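PDB 1YGP: yeast glycogen phosphorylase from Saccharomyces cerevisiae, which is a glycogen phosphorylase of the GT-B clan, a dimer in its assembly, built on two large alpha/beta domains and carrying pyridoxal-5'-phosphate. Local coordinates for residues N744-I747 with T748-I751; F759-L762 with S763-E767; R352-T355 with E356-D359. One frame throughout, in Å; residues are numbered along the deposited sequence.

Contact 1 (N744-I747 with T748-I751); sequences NVEI and TREI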
ATOM      1  N   ASN A 744       1.346  40.731  11.730  1.00  5.54           N
ATOM      2  CA  ASN A 744       0.786  41.991  11.293  1.00  3.27           C
ATOM      3  C   ASN A 744       1.713  43.149  11.568  1.00  5.70           C
ATOM      4  O   ASN A 744       1.975  43.945  10.666  1.00  5.27           O
ATOM      5  CB  ASN A 744      -0.526  42.264  11.973  1.00  2.00           C
ATOM      6  CG  ASN A 744      -1.626  41.425  11.359  1.00  8.18           C
ATOM      7  OD1 ASN A 744      -1.600  40.994  10.205  1.00 10.17           O
ATOM      8  ND2 ASN A 744      -2.661  41.127  12.112  1.00 18.22           N
ATOM      9  N   VAL A 745       2.306  43.195  12.766  1.00  7.44           N
ATOM     10  CA  VAL A 745       3.270  44.219  13.162  1.00 10.06           C
ATOM     11  C   VAL A 745       4.448  44.274  12.167  1.00 12.80           C
ATOM     12  O   VAL A 745       4.713  45.334  11.584  1.00 15.93           O
ATOM     13  CB  VAL A 745       3.747  43.887  14.609  1.00 13.89           C
ATOM     14  CG1 VAL A 745       4.816  44.848  15.048  1.00 16.13           C
ATOM     15  CG2 VAL A 745       2.607  44.034  15.599  1.00 10.73           C
ATOM     16  N   GLU A 746       5.152  43.180  11.874  1.00 10.77           N
ATOM     17  CA  GLU A 746       6.225  43.244  10.894  1.00 14.54           C
ATOM     18  C   GLU A 746       5.781  43.510   9.468  1.00 15.35           C
ATOM     19  O   GLU A 746       6.531  44.193   8.757  1.00 13.39           O
ATOM     20  CB  GLU A 746       7.043  41.971  10.919  1.00 18.30           C
ATOM     21  CG  GLU A 746       8.061  42.269  11.976  1.00 23.31           C
ATOM     22  CD  GLU A 746       8.812  41.084  12.548  1.00 30.30           C
ATOM     23  OE1 GLU A 746       8.275  40.437  13.455  1.00 31.34           O
ATOM     24  OE2 GLU A 746       9.944  40.847  12.115  1.00 30.29           O
ATOM     25  N   ILE A 747       4.597  43.029   9.033  1.00 14.44           N
ATOM     26  CA  ILE A 747       4.039  43.378   7.715  1.00 16.37           C
ATOM     27  C   ILE A 747       3.977  44.910   7.660  1.00 20.18           C
ATOM     28  O   ILE A 747       4.510  45.518   6.728  1.00 21.92           O
ATOM     29  CB  ILE A 747       2.571  42.879   7.478  1.00 14.93           C
ATOM     30  CG1 ILE A 747       2.417  41.366   7.636  1.00 12.93           C
ATOM     31  CG2 ILE A 747       2.150  43.329   6.101  1.00  2.00           C
ATOM     32  CD1 ILE A 747       3.418  40.560   6.828  1.00 14.18           C
ATOM     33  N   THR A 748       3.393  45.540   8.693  1.00 20.46           N
ATOM     34  CA  THR A 748       3.214  46.983   8.769  1.00 18.79           C
ATOM     35  C   THR A 748       4.522  47.737   8.664  1.00 16.66           C
ATOM     36  O   THR A 748       4.601  48.684   7.887  1.00 14.97           O
ATOM     37  CB  THR A 748       2.491  47.304  10.070  1.00 17.51           C
ATOM     38  OG1 THR A 748       1.218  46.671   9.939  1.00 24.19           O
ATOM     39  CG2 THR A 748       2.309  48.775  10.343  1.00 18.65           C
ATOM     40  N   ARG A 749       5.545  47.314   9.394  1.00 15.38           N
ATOM     41  CA  ARG A 749       6.867  47.903   9.300  1.00 18.54           C
ATOM     42  C   ARG A 749       7.339  47.924   7.846  1.00 23.43           C
ATOM     43  O   ARG A 749       7.505  48.991   7.268  1.00 26.95           O
ATOM     44  CB  ARG A 749       7.819  47.080  10.149  1.00 19.63           C
ATOM     45  CG  ARG A 749       9.261  47.524  10.215  1.00 21.50           C
ATOM     46  CD  ARG A 749      10.064  46.435  10.905  1.00 27.13           C
ATOM     47  NE  ARG A 749      10.313  45.328   9.993  1.00 35.34           N
ATOM     48  CZ  ARG A 749      10.697  44.115  10.410  1.00 35.93           C
ATOM     49  NH1 ARG A 749      10.875  43.844  11.704  1.00 36.91           N
ATOM     50  NH2 ARG A 749      10.903  43.152   9.513  1.00 36.11           N
ATOM     51  N   GLU A 750       7.465  46.756   7.221  1.00 26.29           N
ATOM     52  CA  GLU A 750       7.939  46.612   5.857  1.00 22.78           C
ATOM     53  C   GLU A 750       7.119  47.303   4.793  1.00 25.63           C
ATOM     54  O   GLU A 750       7.702  47.964   3.936  1.00 31.30           O
ATOM     55  CB  GLU A 750       8.000  45.156   5.475  1.00 21.23           C
ATOM     56  CG  GLU A 750       9.012  44.381   6.276  1.00 25.61           C
ATOM     57  CD  GLU A 750      10.430  44.775   5.939  1.00 31.07           C
ATOM     58  OE1 GLU A 750      10.790  44.688   4.759  1.00 37.44           O
ATOM     59  OE2 GLU A 750      11.164  45.150   6.852  1.00 28.97           O
ATOM     60  N   ILE A 751       5.788  47.172   4.755  1.00 26.68           N
ATOM     61  CA  ILE A 751       5.037  47.772   3.660  1.00 26.02           C
ATOM     62  C   ILE A 751       4.458  49.131   4.017  1.00 26.17           C
ATOM     63  O   ILE A 751       3.935  49.818   3.137  1.00 29.98           O
ATOM     64  CB  ILE A 751       3.879  46.848   3.174  1.00 24.17           C
ATOM     65  CG1 ILE A 751       2.786  46.747   4.207  1.00 24.17           C
ATOM     66  CG2 ILE A 751       4.441  45.463   2.867  1.00 20.62           C
ATOM     67  CD1 ILE A 751       1.496  46.224   3.564  1.00 32.55           C
TER

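Contact 2 (F759-L762 with S763-E767); sequences FGNL and SENVE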
ATOM      1  N   PHE A 759      -6.927  47.688  13.755  1.00  6.73           N
ATOM      2  CA  PHE A 759      -7.976  48.138  14.642  1.00  5.58           C
ATOM      3  C   PHE A 759      -7.798  47.381  15.949  1.00  9.25           C
ATOM      4  O   PHE A 759      -6.849  46.602  16.130  1.00  9.26           O
ATOM      5  CB  PHE A 759      -9.332  47.815  14.062  1.00  3.55           C
ATOM      6  CG  PHE A 759      -9.665  46.319  14.088  1.00 12.70           C
ATOM      7  CD1 PHE A 759      -9.106  45.460  13.137  1.00 12.92           C
ATOM      8  CD2 PHE A 759     -10.511  45.801  15.082  1.00 12.67           C
ATOM      9  CE1 PHE A 759      -9.390  44.095  13.191  1.00 17.24           C
ATOM     10  CE2 PHE A 759     -10.785  44.437  15.123  1.00 15.54           C
ATOM     11  CZ  PHE A 759     -10.227  43.582  14.182  1.00 13.48           C
ATOM     12  N   GLY A 760      -8.790  47.604  16.817  1.00 11.97           N
ATOM     13  CA  GLY A 760      -8.920  46.889  18.070  1.00 13.23           C
ATOM     14  C   GLY A 760      -7.872  47.268  19.080  1.00 14.36           C
ATOM     15  O   GLY A 760      -6.955  48.065  18.852  1.00 16.24           O
ATOM     16  N   ASN A 761      -8.044  46.678  20.249  1.00 15.34           N
ATOM     17  CA  ASN A 761      -7.112  46.946  21.320  1.00 18.42           C
ATOM     18  C   ASN A 761      -5.780  46.290  21.100  1.00 18.14           C
ATOM     19  O   ASN A 761      -5.621  45.293  20.393  1.00 20.70           O
ATOM     20  CB  ASN A 761      -7.638  46.470  22.662  1.00 21.07           C
ATOM     21  CG  ASN A 761      -8.765  47.369  23.130  1.00 19.88           C
ATOM     22  OD1 ASN A 761      -9.865  47.352  22.587  1.00 27.65           O
ATOM     23  ND2 ASN A 761      -8.583  48.158  24.171  1.00 15.20           N
ATOM     24  N   LEU A 762      -4.866  46.993  21.752  1.00 19.21           N
ATOM     25  CA  LEU A 762      -3.460  46.676  21.836  1.00 19.36           C
ATOM     26  C   LEU A 762      -3.302  45.732  23.015  1.00 21.94           C
ATOM     27  O   LEU A 762      -4.144  45.760  23.917  1.00 20.33           O
ATOM     28  CB  LEU A 762      -2.663  47.930  22.125  1.00 17.96           C
ATOM     29  CG  LEU A 762      -2.999  49.234  21.420  1.00 16.15           C
ATOM     30  CD1 LEU A 762      -2.320  50.364  22.155  1.00 12.59           C
ATOM     31  CD2 LEU A 762      -2.570  49.188  19.975  1.00  6.78           C
ATOM     32  N   SER A 763      -2.197  44.985  23.072  1.00 26.63           N
ATOM     33  CA  SER A 763      -1.896  44.080  24.166  1.00 29.12           C
ATOM     34  C   SER A 763      -1.860  44.652  25.566  1.00 32.96           C
ATOM     35  O   SER A 763      -2.270  43.921  26.473  1.00 32.17           O
ATOM     36  CB  SER A 763      -0.575  43.416  23.912  1.00 27.30           C
ATOM     37  OG  SER A 763      -0.778  42.606  22.778  1.00 35.90           O
ATOM     38  N   GLU A 764      -1.424  45.910  25.787  1.00 35.34           N
ATOM     39  CA  GLU A 764      -1.358  46.456  27.146  1.00 38.77           C
ATOM     40  C   GLU A 764      -2.715  46.452  27.824  1.00 37.42           C
ATOM     41  O   GLU A 764      -2.930  45.940  28.926  1.00 42.23           O
ATOM     42  CB  GLU A 764      -0.879  47.888  27.174  1.00 43.35           C
ATOM     43  CG  GLU A 764       0.524  48.122  26.662  1.00 51.32           C
ATOM     44  CD  GLU A 764       0.525  48.714  25.270  1.00 52.58           C
ATOM     45  OE1 GLU A 764       0.505  49.942  25.149  1.00 50.90           O
ATOM     46  OE2 GLU A 764       0.543  47.929  24.323  1.00 57.86           O
ATOM     47  N   ASN A 765      -3.649  46.940  27.027  1.00 34.64           N
ATOM     48  CA  ASN A 765      -5.032  47.058  27.420  1.00 34.62           C
ATOM     49  C   ASN A 765      -5.696  45.691  27.547  1.00 34.40           C
ATOM     50  O   ASN A 765      -6.758  45.630  28.160  1.00 36.32           O
ATOM     51  CB  ASN A 765      -5.818  47.881  26.396  1.00 38.00           C
ATOM     52  CG  ASN A 765      -5.072  49.013  25.689  1.00 40.30           C
ATOM     53  OD1 ASN A 765      -4.027  49.486  26.120  1.00 42.19           O
ATOM     54  ND2 ASN A 765      -5.497  49.477  24.520  1.00 37.81           N
ATOM     55  N   VAL A 766      -5.157  44.555  27.081  1.00 34.58           N
ATOM     56  CA  VAL A 766      -5.858  43.269  27.130  1.00 35.87           C
ATOM     57  C   VAL A 766      -6.076  42.774  28.550  1.00 36.03           C
ATOM     58  O   VAL A 766      -7.215  42.445  28.909  1.00 37.66           O
ATOM     59  CB  VAL A 766      -5.081  42.184  26.317  1.00 35.71           C
ATOM     60  CG1 VAL A 766      -5.726  40.816  26.445  1.00 34.97           C
ATOM     61  CG2 VAL A 766      -5.134  42.528  24.837  1.00 33.73           C
ATOM     62  N   GLU A 767      -5.046  42.765  29.404  1.00 36.43           N
ATOM     63  CA  GLU A 767      -5.216  42.269  30.774  1.00 34.37           C
ATOM     64  C   GLU A 767      -6.140  43.136  31.622  1.00 31.07           C
ATOM     65  O   GLU A 767      -6.867  42.621  32.476  1.00 29.88           O
ATOM     66  CB  GLU A 767      -3.879  42.183  31.508  1.00 33.92           C
TER

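Contact 3 (R352-T355 with E356-D359); sequences RPWT and EFPD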
ATOM      1  N   ARG A 352      35.409  10.261  11.278  1.00 34.22           N
ATOM      2  CA  ARG A 352      35.870  11.431  12.007  1.00 33.82           C
ATOM      3  C   ARG A 352      35.670  11.190  13.497  1.00 34.11           C
ATOM      4  O   ARG A 352      34.776  10.433  13.896  1.00 37.43           O
ATOM      5  CB  ARG A 352      35.086  12.662  11.619  1.00 31.50           C
ATOM      6  CG  ARG A 352      35.431  13.211  10.258  1.00 34.25           C
ATOM      7  CD  ARG A 352      34.625  14.487  10.136  1.00 36.85           C
ATOM      8  NE  ARG A 352      35.389  15.561   9.520  1.00 33.31           N
ATOM      9  CZ  ARG A 352      35.196  15.905   8.250  1.00 32.45           C
ATOM     10  NH1 ARG A 352      34.311  15.291   7.489  1.00 33.45           N
ATOM     11  NH2 ARG A 352      35.875  16.910   7.728  1.00 36.93           N
ATOM     12  N   PRO A 353      36.485  11.783  14.366  1.00 30.37           N
ATOM     13  CA  PRO A 353      36.384  11.634  15.802  1.00 27.46           C
ATOM     14  C   PRO A 353      35.085  12.217  16.334  1.00 26.05           C
ATOM     15  O   PRO A 353      34.699  13.287  15.866  1.00 31.06           O
ATOM     16  CB  PRO A 353      37.586  12.356  16.325  1.00 26.58           C
ATOM     17  CG  PRO A 353      38.537  12.341  15.172  1.00 27.55           C
ATOM     18  CD  PRO A 353      37.615  12.621  14.021  1.00 30.48           C
ATOM     19  N   TRP A 354      34.432  11.627  17.341  1.00 24.03           N
ATOM     20  CA  TRP A 354      33.246  12.209  17.953  1.00 20.27           C
ATOM     21  C   TRP A 354      33.396  13.658  18.336  1.00 21.47           C
ATOM     22  O   TRP A 354      32.427  14.401  18.225  1.00 25.32           O
ATOM     23  CB  TRP A 354      32.830  11.460  19.209  1.00 18.34           C
ATOM     24  CG  TRP A 354      32.135  10.169  18.827  1.00 24.79           C
ATOM     25  CD1 TRP A 354      32.711   8.967  19.112  1.00 29.25           C
ATOM     26  CD2 TRP A 354      30.962  10.048  18.119  1.00 29.76           C
ATOM     27  NE1 TRP A 354      31.922   8.077  18.573  1.00 32.93           N
ATOM     28  CE2 TRP A 354      30.879   8.665  17.975  1.00 31.23           C
ATOM     29  CE3 TRP A 354      29.972  10.865  17.575  1.00 33.70           C
ATOM     30  CZ2 TRP A 354      29.825   8.073  17.292  1.00 32.79           C
ATOM     31  CZ3 TRP A 354      28.915  10.275  16.892  1.00 34.83           C
ATOM     32  CH2 TRP A 354      28.840   8.893  16.749  1.00 36.42           C
ATOM     33  N   THR A 355      34.586  14.128  18.709  1.00 23.12           N
ATOM     34  CA  THR A 355      34.763  15.526  19.067  1.00 24.28           C
ATOM     35  C   THR A 355      34.509  16.493  17.928  1.00 22.40           C
ATOM     36  O   THR A 355      34.357  17.682  18.182  1.00 22.85           O
ATOM     37  CB  THR A 355      36.180  15.722  19.630  1.00 27.15           C
ATOM     38  OG1 THR A 355      37.092  14.839  18.964  1.00 35.44           O
ATOM     39  CG2 THR A 355      36.172  15.438  21.134  1.00 30.99           C
ATOM     40  N   GLU A 356      34.432  16.017  16.680  1.00 20.66           N
ATOM     41  CA  GLU A 356      34.108  16.877  15.561  1.00 22.73           C
ATOM     42  C   GLU A 356      32.638  16.864  15.169  1.00 22.97           C
ATOM     43  O   GLU A 356      32.230  17.632  14.282  1.00 21.65           O
ATOM     44  CB  GLU A 356      34.876  16.496  14.344  1.00 27.23           C
ATOM     45  CG  GLU A 356      36.355  16.534  14.573  1.00 35.55           C
ATOM     46  CD  GLU A 356      37.101  16.486  13.263  1.00 42.19           C
ATOM     47  OE1 GLU A 356      36.854  15.589  12.455  1.00 45.19           O
ATOM     48  OE2 GLU A 356      37.934  17.364  13.062  1.00 48.66           O
ATOM     49  N   PHE A 357      31.803  16.041  15.823  1.00 21.79           N
ATOM     50  CA  PHE A 357      30.374  15.995  15.553  1.00 17.84           C
ATOM     51  C   PHE A 357      29.784  17.400  15.515  1.00 16.44           C
ATOM     52  O   PHE A 357      29.269  17.704  14.433  1.00 18.49           O
ATOM     53  CB  PHE A 357      29.631  15.151  16.615  1.00 17.72           C
ATOM     54  CG  PHE A 357      28.277  14.646  16.141  1.00 17.03           C
ATOM     55  CD1 PHE A 357      28.209  13.646  15.159  1.00 15.54           C
ATOM     56  CD2 PHE A 357      27.101  15.165  16.681  1.00 12.98           C
ATOM     57  CE1 PHE A 357      26.972  13.163  14.718  1.00 11.42           C
ATOM     58  CE2 PHE A 357      25.871  14.670  16.229  1.00 14.91           C
ATOM     59  CZ  PHE A 357      25.800  13.674  15.255  1.00  6.53           C
ATOM     60  N   PRO A 358      29.905  18.344  16.478  1.00 12.63           N
ATOM     61  CA  PRO A 358      29.339  19.686  16.371  1.00 10.06           C
ATOM     62  C   PRO A 358      29.844  20.444  15.157  1.00 11.64           C
ATOM     63  O   PRO A 358      29.158  21.293  14.601  1.00 13.77           O
ATOM     64  CB  PRO A 358      29.717  20.358  17.642  1.00  7.73           C
ATOM     65  CG  PRO A 358      29.873  19.215  18.591  1.00  9.34           C
ATOM     66  CD  PRO A 358      30.648  18.247  17.725  1.00  8.62           C
ATOM     67  N   ASP A 359      31.041  20.150  14.669  1.00 13.22           N
ATOM     68  CA  ASP A 359      31.538  20.867  13.512  1.00 18.09           C
ATOM     69  C   ASP A 359      30.908  20.328  12.234  1.00 18.97           C
ATOM     70  O   ASP A 359      30.979  20.963  11.183  1.00 19.88           O
ATOM     71  CB  ASP A 359      33.064  20.741  13.475  1.00 19.49           C
ATOM     72  CG  ASP A 359      33.727  21.261  14.748  1.00 26.64           C
ATOM     73  OD1 ASP A 359      33.512  22.425  15.092  1.00 30.36           O
ATOM     74  OD2 ASP A 359      34.446  20.500  15.404  1.00 29.24           O
TER

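Contact 1 (N744-I747 with T748-I751)
The guanidinium group of R749 has E746 CG lying over one face, displaced toward the rim, and the carboxylate carbon of E750 at its edge. E746 and R749 run side by side and point the same way, yet their charged planes are turned 60° apart. The E746 carboxylate therefore does not meet the guanidinium squarely, and the salt bridge from R749 NH1 to E746 OE2 is a weak hydrogen bond of 3.2 Å. At the edge, R749 NE reaches E750 OE2 at 3.3 Å, a little tilted from the guanidinium plane, through the anti lone pair of that oxygen, the one directed away from the other carboxylate oxygen. A bend at chi3 (77°) swings the arginine head in between the two acids, and the three residues form a salt-bridge network along one side of the helix. The positive charge probably eases the proximity of the two carboxylates.

The backbone carries ordinary alpha-helical bonding, exemplified by I751 N to I747 O at 2.9 Å. N744 O is gripped twice, by T748 N and by T748 OG1, each at 2.9 Å; the hydroxyl donates from above the carbonyl plane. This is the familiar way a threonine within a helix turns its hydroxyl back to the carbonyl four residues earlier. I747 CG2 meets I751 CD1 at 3.9 Å, the two side chains lying alongside each other.

The E746 carboxylate is also held by T513 OG1, while N744 ND2 bonds T739 O; the N744 side chain lies about 9 Å from pyridoxal-5'-phosphate. Helix 743-751 is the crossover of a beta-alpha-beta unit between parallel strands 735-739 and 757-759. I747 packs on helix 724-730, and I751 on helix 842-856.

Contact 2 (F759-L762 with S763-E767)
V766, whose CG2 touches L762 O at 3.5 Å, donates its backbone N to S763 O at 3.0 Å, a bond that closes a turn in helix 763-775. A methyl group thus lies against the carbonyl of the residue that leads into this turn. The leucine side chain and that of E764 run alongside each other in the same direction; L762 CB comes 3.9 Å from E764 OE2, the acid chain being bent at chi2 (103°). N761 and N765, by contrast, cross at about a right angle, with their amide planes 88° apart, one residue from the loop and the other from the helix.

The loop is also tied to helix 820-840, where G760 N bonds S826 OG and N761 N bonds D823 OD1. V766 is buried and packs on L819.

No salt bridge joins 759-762 to 763-767. The carboxylate of E764 meets the hydrocarbon of L762, and V766 sets a methyl group against a backbone carbonyl, so the apolar parts of side chains and the backbone itself shape this turn at the protein surface, while backbone N-H groups of the loop secure it to helix 820-840.

Contact 3 (R352-T355 with E356-D359)
R352 and E356 cross at about a right angle, whereas W354 and F357 lie side by side and point the same way; the turn thus carries two pairs, one charged and one aromatic. In the charged pair, E356 OE1 sits at the edge of the R352 guanidinium, with the planes of the two groups 42° apart. The resulting salt bridge, R352 NE to E356 OE1 at 3.3 Å, is a weak hydrogen bond. E356 extends beyond CG and runs alongside the ring of P353, whose CD lies 3.4 Å from the same OE1. R352 has a second acidic partner, since its NH1 forms a salt bridge with D95.

In the aromatic pair, W354 CZ3 approaches F357 CD1 at 3.9 Å. The ring centroids are 5.8 Å apart and the planes meet at 50°, an oblique pairing. F347 of helix 322-350 meets both rings.

Backbone bonds hold the turn itself: E356 N to P353 O at 2.9 Å and F357 N to W354 O at 3.0 Å, the i to i+3 spacing of a 3-10 turn leading into helix 357-360.

The two pairs therefore differ in chemistry: R352 probably shares its charge between E356, through the weak bridge, and D95, while F357 is buried against helices 322-350, 372-384 and 389-399.

Three short-range contacts illustrate how local chemistry follows position in the fold. Contact 1 is partly buried within a crossover helix, not far from pyridoxal-5'-phosphate; contacts 2 and 3 are at the surface, where loops turn into helices. Contacts 1 and 2 are successive: strand 757-759 follows the helix of the first and leads into the second; their centres are about 18 Å apart and the contacts do not touch. Contact 3 belongs to a distant region, its centre about 42 Å from that of contact 1. Charge pairs occur in contacts 1 and 3, aromatic pairing across the segments in contact 3 alone, and contact 2 has neither.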